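Local coordinates for UTP-glucose-1-phosphate uridylyltransferase 2 (Trypanosoma brucei, PDB 3GUE), which probably catalyses the reaction of UTP with alpha-D-glucose 1-phosphate to give UDP-glucose and diphosphate, at residues N70-L73 / L74-A77; L113-E116 / H117-V121; Y151-F154 / D155-I158. All coordinates share one frame; numbering follows the deposited sequence.

Contact 1: N70-L73 / L74-A77; sequences NTAL and LRQA
Arg75 lies over the preceding turn of chain, a worked example of how the residue following a short helix can fold back over it. Its CB starts 3.5 Å from Ala72 O, and CG, set anti to the carbonyl carbon (chi1 -72°), rests at a similar distance from Thr71 O. A bend at chi3 turns the chain back toward the N-terminal end of the helix, carrying NE and CZ over the Ala72 backbone. The guanidinium lies flat, with Ala72 CA beneath one face near the rim. At the tip the two nitrogens part: NH2 stops 3.3 Å from Ala72 CA and close to Ala72 CB, while NH1 reaches Thr71 CG2 at 4.0 Å. These are van der Waals contacts of a flat cation laid on backbone and methyl groups.

The backbone beneath is a single helical turn that soon loses its regularity. Arg75 N donates to Thr71 O in a nearly straight bond (3.0 Å, 163°), the i to i+4 spacing. One residue later the spacing tightens: Gln76 N donates to Leu73 O at 2.8 Å from well above the carbonyl plane, and a type I turn from Leu74 to Ala77 follows. A water bridges Ala72 O and Gln76 OE1, donating to both, and Leu73 CD2 packs against Gln76 NE2, which is also hydrogen-bonded to a glycerol probably from the crystallisation liquor.

The outer face carries Thr71 and Arg75, whereas the leucines face inward. Leu73 packs on Leu232 and His236 of helix 229-237 and on Tyr214 of strand 214-219; Leu74 reaches Phe118 and Arg122 of helix 107-122. Gln76 forms backbone hydrogen bonds with Arg213 and Tyr214, bringing the chain alongside strand 214-219 as it enters strand 77-83.

Contact 2: L113-E116 / H117-V121; sequences LQLE and HFRQV
Leu115 and Arg119, one turn apart on helix 107-122, illustrate how an aliphatic side chain can support the flat end of an arginine. Leu115 CG stands anti to the backbone N (chi1 174°), which places the branched end beside the guanidinium, where both methyls touch it. CD2 lies over one face of the guanidinium, offset toward its rim and 3.4 Å from Arg119 NH1, while CD1 comes 3.7 Å from Arg119 NE. The arginine chain, extended from CG to NE, runs back over the preceding turn, its CG 3.4 Å from Leu115 O. Its polar end is also held beyond this turn, because NH2 donates to Val126 O.

Glu116 makes its contacts closer to the backbone: its CB is 3.2 Å from His117 N, and Gln120 CG packs 3.1 Å from Glu116 O, the carbonyl that receives Gln120 N. His117 N donates to Leu113 O at 3.0 Å, and His117 CB rests 3.5 Å from that same Leu113 O. The regular i to i+4 ladder continues through Arg119 N to Leu115 O, at 2.9 Å and almost perfectly straight (178°).

The helix thus has a solvent-facing strip, with Glu116 and Gln120, and a packed strip. Leu115 and Arg119 both lie on Phe128 of strand 128-132 and Leu150 of helix 148-151. Phe118 turns to Val126 and Leu227, and Gln114 NE2 bonds to Gln395 O, so this helix is fastened to the central sheet's strand 128-132 and to loops around it.

Contact 3: Y151-F154 / D155-I158; sequences YEVF and DSDI
Val153 occupies the N-cap position of helix 154-158, and its carbonyl is the hub of a wide, pi-type turn. Val153 O accepts two backbone hydrogen bonds, from Asp157 N at 2.8 Å and from Ile158 N at 3.1 Å, and the two donors arrive from opposite faces of the carbonyl plane. The second bond spans five residues, the spacing that defines a pi turn. Ile158 N also makes a weak bond to Phe154 O, the ordinary helical acceptor, and so is shared between two carbonyls.

Side chains pack beside this hub. Ile158 places CG1 beside the Val153 carbonyl, 4.1 Å from Val153 CG2, while its other branch, CG2, sits 3.9 Å from Phe154 CD1. The ring and the isoleucine cross at about a right angle. Phe154 CG stands anti to the backbone N (chi1 -177°), which turns the ring away from the hub and beside the branched side chain. On its other flank Asp155 OD1 approaches the ring edge in plane, 3.5 Å from Phe154 CD2, with the carboxylate turned 59° from the ring plane. Such an edge contact would be mildly favourable, a carboxylate oxygen facing the slightly positive ring hydrogens.

Farther out, Asp155 OD2 forms a salt bridge with Lys141 of helix 137-143, and that same lysine also touches the Phe154 side chain. Phe154 packs on Asn132 as well, and Ile158 on Phe128 and Leu130, all of strand 128-132; a backbone bond between Ile158 and Leu130 joins the turn to the central sheet, where strand 159-161 begins next. The side chain of Asn83, which binds UDP-glucose, is about 7 Å from that of Phe154. On the exposed side of the turn, Ser156 OG donates to the anti lone pair of Asp157 OD1 at 2.8 Å.

All three contacts are local, between residues close in sequence, and lie beside the central mixed sheet; they differ in how far each is buried. Contact 2 is a surface contact on a regular helix; contacts 1 and 3 are partly buried, at a helix end and a helix start. Contacts 1 and 2 each lay an arginine over the preceding turn, and they meet directly where Leu74 CD1 packs on Phe118 CZ, 3.8 Å away. Contact 3 has no such cation and closes instead on apolar side chains and a doubly used carbonyl. It does not touch contact 2, yet both pack on Phe128 of strand 128-132, whereas contact 1 leans on strand 214-219.

Contact 1: N70-L73 / L74-A77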
# COMPACT_ATOMS: atom_id res chain seq x y z
N ASN A 70 -2.92 17.52 22.62
CA ASN A 70 -3.93 17.01 23.51
C ASN A 70 -3.59 15.55 23.74
O ASN A 70 -4.06 14.70 22.98
CB ASN A 70 -5.31 17.14 22.85
CG ASN A 70 -6.46 16.90 23.83
OD1 ASN A 70 -6.25 16.46 24.96
ND2 ASN A 70 -7.70 17.19 23.39
N THR A 71 -2.79 15.28 24.79
CA THR A 71 -2.37 13.89 25.14
C THR A 71 -3.57 12.97 25.42
O THR A 71 -3.50 11.79 25.16
CB THR A 71 -1.36 13.86 26.31
OG1 THR A 71 -0.35 14.85 26.09
CG2 THR A 71 -0.66 12.49 26.41
N ALA A 72 -4.67 13.54 25.90
CA ALA A 72 -5.94 12.81 26.05
C ALA A 72 -6.40 12.09 24.77
O ALA A 72 -6.93 10.96 24.85
CB ALA A 72 -7.03 13.72 26.60
N LEU A 73 -6.19 12.71 23.61
CA LEU A 73 -6.41 12.07 22.30
C LEU A 73 -5.44 10.94 21.94
O LEU A 73 -5.86 9.92 21.39
CB LEU A 73 -6.46 13.10 21.15
CG LEU A 73 -7.71 13.98 21.17
CD1 LEU A 73 -7.53 15.17 20.25
CD2 LEU A 73 -9.05 13.18 20.85
N LEU A 74 -4.15 11.12 22.22
CA LEU A 74 -3.18 10.05 21.99
C LEU A 74 -3.54 8.81 22.81
O LEU A 74 -3.41 7.66 22.35
CB LEU A 74 -1.77 10.52 22.35
CG LEU A 74 -0.67 9.47 22.20
CD1 LEU A 74 -0.49 8.99 20.76
CD2 LEU A 74 0.64 9.99 22.79
N ARG A 75 -4.01 9.05 24.03
CA ARG A 75 -4.50 7.96 24.86
C ARG A 75 -5.67 7.23 24.21
O ARG A 75 -5.96 6.08 24.56
CB ARG A 75 -4.88 8.50 26.25
CG ARG A 75 -3.68 8.88 27.12
CD ARG A 75 -4.08 8.93 28.58
NE ARG A 75 -5.05 10.00 28.83
CZ ARG A 75 -4.74 11.27 29.10
NH1 ARG A 75 -3.47 11.68 29.17
NH2 ARG A 75 -5.72 12.16 29.26
N GLN A 76 -6.35 7.87 23.26
CA GLN A 76 -7.45 7.22 22.51
C GLN A 76 -7.02 6.55 21.18
O GLN A 76 -7.86 5.96 20.47
CB GLN A 76 -8.56 8.24 22.24
CG GLN A 76 -9.37 8.57 23.49
CD GLN A 76 -10.29 9.77 23.37
OE1 GLN A 76 -10.75 10.31 24.38
NE2 GLN A 76 -10.56 10.20 22.15
N ALA A 77 -5.73 6.66 20.86
CA ALA A 77 -5.23 6.28 19.55
C ALA A 77 -4.64 4.85 19.49
O ALA A 77 -4.18 4.31 20.49
CB ALA A 77 -4.25 7.32 19.06
O HOH W 1 -8.58 9.77 26.68

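Contact 2: L113-E116 / H117-V121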
# COMPACT_ATOMS: atom_id res chain seq x y z
N LEU A 113 10.64 -1.45 15.56
CA LEU A 113 11.57 -0.52 16.20
C LEU A 113 10.98 0.88 16.33
O LEU A 113 11.24 1.56 17.32
CB LEU A 113 12.90 -0.47 15.42
CG LEU A 113 13.88 -1.67 15.48
CD1 LEU A 113 15.00 -1.46 14.50
CD2 LEU A 113 14.43 -1.97 16.87
N GLN A 114 10.22 1.31 15.32
CA GLN A 114 9.48 2.59 15.34
C GLN A 114 8.49 2.60 16.51
O GLN A 114 8.40 3.58 17.23
CB GLN A 114 8.72 2.79 14.03
CG GLN A 114 9.59 3.30 12.88
CD GLN A 114 8.93 3.24 11.52
OE1 GLN A 114 7.70 3.06 11.41
NE2 GLN A 114 9.74 3.40 10.47
N LEU A 115 7.77 1.48 16.68
CA LEU A 115 6.70 1.38 17.68
C LEU A 115 7.30 1.45 19.06
O LEU A 115 6.80 2.15 19.95
CB LEU A 115 5.96 0.06 17.49
CG LEU A 115 4.88 -0.34 18.51
CD1 LEU A 115 3.63 0.56 18.36
CD2 LEU A 115 4.52 -1.81 18.33
N GLU A 116 8.39 0.69 19.23
CA GLU A 116 9.12 0.62 20.47
C GLU A 116 9.67 2.00 20.81
O GLU A 116 9.59 2.40 21.97
CB GLU A 116 10.24 -0.44 20.35
CG GLU A 116 11.13 -0.58 21.53
CD GLU A 116 12.59 -0.49 21.14
OE1 GLU A 116 13.08 -1.36 20.34
OE2 GLU A 116 13.24 0.47 21.60
N HIS A 117 10.20 2.75 19.82
CA HIS A 117 10.69 4.13 20.07
C HIS A 117 9.55 5.04 20.52
O HIS A 117 9.73 5.84 21.44
CB HIS A 117 11.39 4.74 18.84
CG HIS A 117 12.03 6.08 19.11
ND1 HIS A 117 13.34 6.22 19.52
CD2 HIS A 117 11.54 7.34 19.03
CE1 HIS A 117 13.62 7.50 19.69
NE2 HIS A 117 12.55 8.20 19.39
N PHE A 118 8.41 4.94 19.83
CA PHE A 118 7.21 5.73 20.13
C PHE A 118 6.75 5.49 21.57
O PHE A 118 6.62 6.43 22.35
CB PHE A 118 6.09 5.38 19.14
CG PHE A 118 4.95 6.38 19.12
CD1 PHE A 118 4.92 7.40 18.18
CD2 PHE A 118 3.91 6.29 20.06
CE1 PHE A 118 3.86 8.33 18.16
CE2 PHE A 118 2.85 7.22 20.06
CZ PHE A 118 2.83 8.23 19.10
N ARG A 119 6.52 4.23 21.91
CA ARG A 119 6.13 3.83 23.27
C ARG A 119 7.11 4.26 24.38
O ARG A 119 6.67 4.73 25.45
CB ARG A 119 5.87 2.33 23.31
CG ARG A 119 4.64 1.90 22.52
CD ARG A 119 4.62 0.40 22.33
NE ARG A 119 3.29 -0.13 22.03
CZ ARG A 119 3.06 -1.41 21.74
NH1 ARG A 119 4.07 -2.26 21.71
NH2 ARG A 119 1.83 -1.83 21.50
N GLN A 120 8.41 4.11 24.14
CA GLN A 120 9.44 4.56 25.10
C GLN A 120 9.38 6.08 25.31
O GLN A 120 9.05 6.55 26.41
CB GLN A 120 10.87 4.15 24.65
CG GLN A 120 11.19 2.65 24.67
CD GLN A 120 11.56 2.11 26.06
OE1 GLN A 120 11.87 2.87 26.98
NE2 GLN A 120 11.55 0.78 26.21
N VAL A 121 9.68 6.82 24.25
CA VAL A 121 9.78 8.29 24.29
C VAL A 121 8.58 8.98 24.93
O VAL A 121 8.73 9.91 25.73
CB VAL A 121 10.02 8.86 22.86
CG1 VAL A 121 9.68 10.37 22.79
CG2 VAL A 121 11.45 8.61 22.43

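Contact 3: Y151-F154 / D155-I158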
# COMPACT_ATOMS: atom_id res chain seq x y z
N TYR A 151 5.61 -10.79 19.97
CA TYR A 151 5.33 -12.24 19.83
C TYR A 151 4.40 -12.82 20.92
O TYR A 151 3.45 -13.55 20.60
CB TYR A 151 6.62 -13.07 19.76
CG TYR A 151 6.36 -14.51 19.38
CD1 TYR A 151 6.17 -14.87 18.04
CD2 TYR A 151 6.26 -15.50 20.36
CE1 TYR A 151 5.89 -16.19 17.69
CE2 TYR A 151 5.99 -16.84 20.02
CZ TYR A 151 5.81 -17.16 18.67
OH TYR A 151 5.54 -18.46 18.30
N GLU A 152 4.68 -12.48 22.18
CA GLU A 152 3.93 -13.04 23.31
C GLU A 152 2.46 -12.59 23.35
O GLU A 152 1.64 -13.17 24.09
CB GLU A 152 4.64 -12.74 24.64
CG GLU A 152 6.08 -13.31 24.71
CD GLU A 152 6.90 -12.84 25.94
OE1 GLU A 152 6.49 -11.86 26.62
OE2 GLU A 152 7.95 -13.49 26.23
N VAL A 153 2.12 -11.57 22.56
CA VAL A 153 0.72 -11.09 22.44
C VAL A 153 0.25 -11.01 20.97
O VAL A 153 -0.77 -10.37 20.67
CB VAL A 153 0.50 -9.73 23.17
CG1 VAL A 153 0.76 -9.89 24.66
CG2 VAL A 153 1.37 -8.61 22.58
N PHE A 154 0.97 -11.68 20.08
CA PHE A 154 0.63 -11.71 18.66
C PHE A 154 -0.81 -12.19 18.36
O PHE A 154 -1.59 -11.46 17.74
CB PHE A 154 1.68 -12.51 17.88
CG PHE A 154 1.43 -12.53 16.41
CD1 PHE A 154 1.93 -11.51 15.62
CD2 PHE A 154 0.66 -13.53 15.83
CE1 PHE A 154 1.69 -11.50 14.26
CE2 PHE A 154 0.42 -13.53 14.43
CZ PHE A 154 0.91 -12.51 13.67
N ASP A 155 -1.17 -13.40 18.79
CA ASP A 155 -2.53 -13.89 18.57
C ASP A 155 -3.61 -13.01 19.25
O ASP A 155 -4.58 -12.60 18.61
CB ASP A 155 -2.69 -15.35 19.01
CG ASP A 155 -1.96 -16.36 18.10
OD1 ASP A 155 -1.55 -16.02 16.95
OD2 ASP A 155 -1.81 -17.51 18.55
N SER A 156 -3.43 -12.71 20.54
CA SER A 156 -4.49 -12.03 21.31
C SER A 156 -4.64 -10.52 21.03
O SER A 156 -5.75 -9.99 21.07
CB SER A 156 -4.28 -12.24 22.80
OG SER A 156 -3.01 -11.76 23.20
N ASP A 157 -3.52 -9.84 20.74
CA ASP A 157 -3.55 -8.37 20.58
C ASP A 157 -3.14 -7.85 19.18
O ASP A 157 -3.82 -6.98 18.62
CB ASP A 157 -2.73 -7.71 21.70
CG ASP A 157 -3.37 -7.88 23.08
OD1 ASP A 157 -3.29 -8.99 23.67
OD2 ASP A 157 -3.93 -6.89 23.59
N ILE A 158 -2.09 -8.41 18.61
CA ILE A 158 -1.45 -7.84 17.43
C ILE A 158 -2.17 -8.19 16.12
O ILE A 158 -2.45 -7.31 15.31
CB ILE A 158 0.06 -8.27 17.35
CG1 ILE A 158 0.83 -7.87 18.63
CG2 ILE A 158 0.73 -7.80 16.07
CD1 ILE A 158 1.47 -6.48 18.60